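Local coordinates for protein YECBM32 (Yersinia enterocolitica, PDB 2JDA) that probably binds polygalacturonic acid, the backbone of pectin, in the periplasm as a calcium-containing carbohydrate-binding module, at residues 75-81 / 108-114. Sequence-based numbering, arbitrary orientation.
Sequences IFYSNDG and VTAKYIK
Y77 lays one face of its ring on V108, whose CG2 sits 3.9 Å from the ring centroid, 15° off the normal. With CG between the backbone N and carbonyl carbon (chi1 66°), Y77 swings its ring over strand 108-110. At the base of the ring the packing is close: Y77 CB touches both A110 CB and I113 CD1, each at 3.8 Å, and the CG2 branches of I75 and I113 meet deeper in. Strands 71-78 and 112-120 are antiparallel neighbours in the five-stranded sheet of this F5/8 type C beta-sandwich, and the corner at K111 carries the chain over from the other sheet. A classic beta bulge marks that corner: S78 O accepts from K111 N (3.0 Å) and, nearly along its C=O axis, from Y112 N (2.9 Å). On the sheet face of S78 and Y112, G81 CA rests on the Y112 ring, 4.0 Å from its centroid, with K111 CG over the opposite face. S78 OG holds the turn as an ST motif, accepting from G81 N (2.9 Å), and also bonds N83 O. Toward solvent the contact thins: exposed N79 brings OD1 to A110 CA, and D80 uses OD1 to accept from the backbone N of K82 and N83.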
ATOM      1  N   ILE A  75      -5.151  -2.977   5.676  1.00  9.86           N
ATOM      2  CA  ILE A  75      -5.732  -2.178   4.579  1.00 10.41           C
ATOM      3  C   ILE A  75      -7.160  -1.882   4.872  1.00 10.04           C
ATOM      4  O   ILE A  75      -7.916  -2.787   5.244  1.00 10.36           O
ATOM      5  CB  ILE A  75      -5.708  -2.896   3.220  1.00 12.14           C
ATOM      6  CG1 ILE A  75      -4.350  -3.446   2.901  1.00 13.81           C
ATOM      7  CG2 ILE A  75      -6.140  -1.968   2.111  1.00 14.88           C
ATOM      8  CD1 ILE A  75      -4.339  -4.381   1.713  1.00 15.92           C
ATOM      9  N   PHE A  76      -7.531  -0.618   4.689  1.00  9.85           N
ATOM     10  CA  PHE A  76      -8.858  -0.093   4.953  1.00 10.14           C
ATOM     11  C   PHE A  76      -9.377   0.655   3.736  1.00  9.97           C
ATOM     12  O   PHE A  76      -8.585   1.158   2.922  1.00 10.30           O
ATOM     13  CB  PHE A  76      -8.883   0.844   6.175  1.00  9.95           C
ATOM     14  CG  PHE A  76      -8.469   0.177   7.428  1.00 10.69           C
ATOM     15  CD1 PHE A  76      -9.411  -0.422   8.255  1.00 11.68           C
ATOM     16  CD2 PHE A  76      -7.127   0.075   7.765  1.00 11.97           C
ATOM     17  CE1 PHE A  76      -8.992  -1.079   9.429  1.00 12.33           C
ATOM     18  CE2 PHE A  76      -6.722  -0.570   8.911  1.00 12.56           C
ATOM     19  CZ  PHE A  76      -7.677  -1.173   9.718  1.00 12.60           C
ATOM     20  N   TYR A  77     -10.696   0.703   3.622  1.00 10.64           N
ATOM     21  CA  TYR A  77     -11.317   1.476   2.559  1.00 10.72           C
ATOM     22  C   TYR A  77     -12.423   2.367   3.108  1.00 10.71           C
ATOM     23  O   TYR A  77     -13.007   2.131   4.163  1.00 11.00           O
ATOM     24  CB  TYR A  77     -11.859   0.583   1.436  1.00 11.63           C
ATOM     25  CG  TYR A  77     -13.023  -0.320   1.825  1.00 11.01           C
ATOM     26  CD1 TYR A  77     -14.336   0.036   1.531  1.00 13.56           C
ATOM     27  CD2 TYR A  77     -12.812  -1.514   2.506  1.00 12.05           C
ATOM     28  CE1 TYR A  77     -15.419  -0.826   1.898  1.00 14.29           C
ATOM     29  CE2 TYR A  77     -13.879  -2.344   2.882  1.00 14.07           C
ATOM     30  CZ  TYR A  77     -15.169  -2.007   2.548  1.00 15.34           C
ATOM     31  OH  TYR A  77     -16.202  -2.864   2.949  1.00 18.13           O
ATOM     32  N   SER A  78     -12.746   3.416   2.353  1.00 11.05           N
ATOM     33  CA  SER A  78     -13.718   4.425   2.778  1.00 11.38           C
ATOM     34  C   SER A  78     -14.194   5.230   1.574  1.00 11.53           C
ATOM     35  O   SER A  78     -13.463   5.371   0.582  1.00 11.16           O
ATOM     36  CB  SER A  78     -13.050   5.409   3.759  1.00 10.87           C
ATOM     37  OG  SER A  78     -13.903   6.420   4.211  1.00 13.28           O
ATOM     38  N   ASN A  79     -15.411   5.751   1.690  1.00 11.56           N
ATOM     39  CA  ASN A  79     -15.885   6.731   0.745  1.00 12.89           C
ATOM     40  C   ASN A  79     -15.705   8.173   1.208  1.00 13.64           C
ATOM     41  O   ASN A  79     -15.708   9.081   0.378  1.00 16.23           O
ATOM     42  CB  ASN A  79     -17.358   6.482   0.436  1.00 13.56           C
ATOM     43  CG  ASN A  79     -17.560   5.281  -0.439  1.00 15.16           C
ATOM     44  OD1 ASN A  79     -16.709   4.945  -1.257  1.00 15.40           O
ATOM     45  ND2 ASN A  79     -18.728   4.640  -0.294  1.00 16.01           N
ATOM     46  N   ASP A  80     -15.634   8.375   2.510  1.00 14.48           N
ATOM     47  CA  ASP A  80     -15.519   9.717   3.084  1.00 15.29           C
ATOM     48  C   ASP A  80     -14.153  10.121   3.651  1.00 15.37           C
ATOM     49  O   ASP A  80     -13.920  11.291   3.981  1.00 17.62           O
ATOM     50  CB  ASP A  80     -16.623   9.979   4.091  1.00 16.13           C
ATOM     51  CG  ASP A  80     -16.559   9.126   5.327  1.00 16.89           C
ATOM     52  OD1 ASP A  80     -15.569   8.372   5.528  1.00 14.36           O
ATOM     53  OD2 ASP A  80     -17.528   9.138   6.138  1.00 19.81           O
ATOM     54  N   GLY A  81     -13.236   9.159   3.778  1.00 14.55           N
ATOM     55  CA  GLY A  81     -11.916   9.449   4.331  1.00 15.30           C
ATOM     56  C   GLY A  81     -11.918   9.619   5.849  1.00 15.71           C
ATOM     57  O   GLY A  81     -10.886  10.015   6.384  1.00 15.34           O
ATOM     58  N   VAL A 108     -15.085  -4.076  -3.421  1.00 10.88           N
ATOM     59  CA  VAL A 108     -15.729  -3.017  -2.648  1.00 11.73           C
ATOM     60  C   VAL A 108     -15.784  -1.754  -3.483  1.00 10.32           C
ATOM     61  O   VAL A 108     -15.124  -1.642  -4.504  1.00 12.21           O
ATOM     62  CB  VAL A 108     -14.971  -2.729  -1.323  1.00 12.18           C
ATOM     63  CG1 VAL A 108     -14.847  -3.993  -0.482  1.00 12.71           C
ATOM     64  CG2 VAL A 108     -13.611  -2.123  -1.568  1.00 12.54           C
ATOM     65  N   THR A 109     -16.607  -0.803  -3.046  1.00 11.17           N
ATOM     66  CA  THR A 109     -16.623   0.539  -3.582  1.00 12.06           C
ATOM     67  C   THR A 109     -15.877   1.441  -2.625  1.00 11.66           C
ATOM     68  O   THR A 109     -16.113   1.442  -1.411  1.00 12.43           O
ATOM     69  CB  THR A 109     -18.071   0.988  -3.727  1.00 13.23           C
ATOM     70  OG1 THR A 109     -18.667   0.215  -4.788  1.00 14.69           O
ATOM     71  CG2 THR A 109     -18.149   2.450  -4.119  1.00 14.71           C
ATOM     72  N   ALA A 110     -14.949   2.238  -3.167  1.00 10.51           N
ATOM     73  CA  ALA A 110     -14.176   3.147  -2.322  1.00 10.48           C
ATOM     74  C   ALA A 110     -13.676   4.341  -3.129  1.00 10.44           C
ATOM     75  O   ALA A 110     -13.452   4.223  -4.334  1.00 11.52           O
ATOM     76  CB  ALA A 110     -12.992   2.433  -1.676  1.00 11.80           C
ATOM     77  N   LYS A 111     -13.489   5.468  -2.427  1.00 10.58           N
ATOM     78  CA  LYS A 111     -12.708   6.603  -2.939  1.00 10.97           C
ATOM     79  C   LYS A 111     -11.324   6.667  -2.299  1.00 11.29           C
ATOM     80  O   LYS A 111     -10.438   7.232  -2.868  1.00 12.92           O
ATOM     81  CB  LYS A 111     -13.445   7.916  -2.713  1.00 11.84           C
ATOM     82  CG  LYS A 111     -12.769   9.128  -3.284  1.00 17.89           C
ATOM     83  CD  LYS A 111     -13.719  10.307  -3.197  1.00 22.90           C
ATOM     84  CE  LYS A 111     -13.068  11.598  -3.553  1.00 26.93           C
ATOM     85  NZ  LYS A 111     -14.056  12.706  -3.385  1.00 30.21           N
ATOM     86  N   TYR A 112     -11.162   6.070  -1.121  1.00 10.12           N
ATOM     87  CA  TYR A 112      -9.915   6.118  -0.379  1.00 10.28           C
ATOM     88  C   TYR A 112      -9.509   4.716   0.047  1.00  9.92           C
ATOM     89  O   TYR A 112     -10.345   3.900   0.506  1.00  9.77           O
ATOM     90  CB  TYR A 112     -10.009   6.948   0.892  1.00 11.96           C
ATOM     91  CG  TYR A 112     -10.482   8.369   0.672  1.00 12.00           C
ATOM     92  CD1 TYR A 112      -9.591   9.417   0.507  1.00 13.53           C
ATOM     93  CD2 TYR A 112     -11.831   8.683   0.708  1.00 13.41           C
ATOM     94  CE1 TYR A 112     -10.055  10.708   0.325  1.00 14.07           C
ATOM     95  CE2 TYR A 112     -12.275   9.983   0.540  1.00 13.73           C
ATOM     96  CZ  TYR A 112     -11.369  10.995   0.356  1.00 14.27           C
ATOM     97  OH  TYR A 112     -11.816  12.310   0.178  1.00 17.77           O
ATOM     98  N   ILE A 113      -8.210   4.461  -0.069  1.00  9.58           N
ATOM     99  CA  ILE A 113      -7.594   3.244   0.449  1.00  9.52           C
ATOM    100  C   ILE A 113      -6.519   3.687   1.404  1.00  9.23           C
ATOM    101  O   ILE A 113      -5.650   4.454   1.030  1.00 10.07           O
ATOM    102  CB  ILE A 113      -7.021   2.353  -0.697  1.00 11.06           C
ATOM    103  CG1 ILE A 113      -8.146   1.882  -1.661  1.00 12.85           C
ATOM    104  CG2 ILE A 113      -6.201   1.182  -0.122  1.00 11.64           C
ATOM    105  CD1 ILE A 113      -9.016   0.806  -1.067  1.00 16.95           C
ATOM    106  N   LYS A 114      -6.503   3.133   2.603  1.00  9.44           N
ATOM    107  CA  LYS A 114      -5.491   3.484   3.606  1.00  9.24           C
ATOM    108  C   LYS A 114      -4.789   2.247   4.074  1.00  8.69           C
ATOM    109  O   LYS A 114      -5.440   1.282   4.449  1.00  9.69           O
ATOM    110  CB  LYS A 114      -6.115   4.255   4.758  1.00 10.56           C
ATOM    111  CG  LYS A 114      -5.076   4.707   5.825  1.00 10.38           C
ATOM    112  CD  LYS A 114      -5.728   5.667   6.835  1.00 10.35           C
ATOM    113  CE  LYS A 114      -6.706   5.059   7.813  1.00 11.52           C
ATOM    114  NZ  LYS A 114      -6.096   4.688   9.141  1.00 11.40           N
TER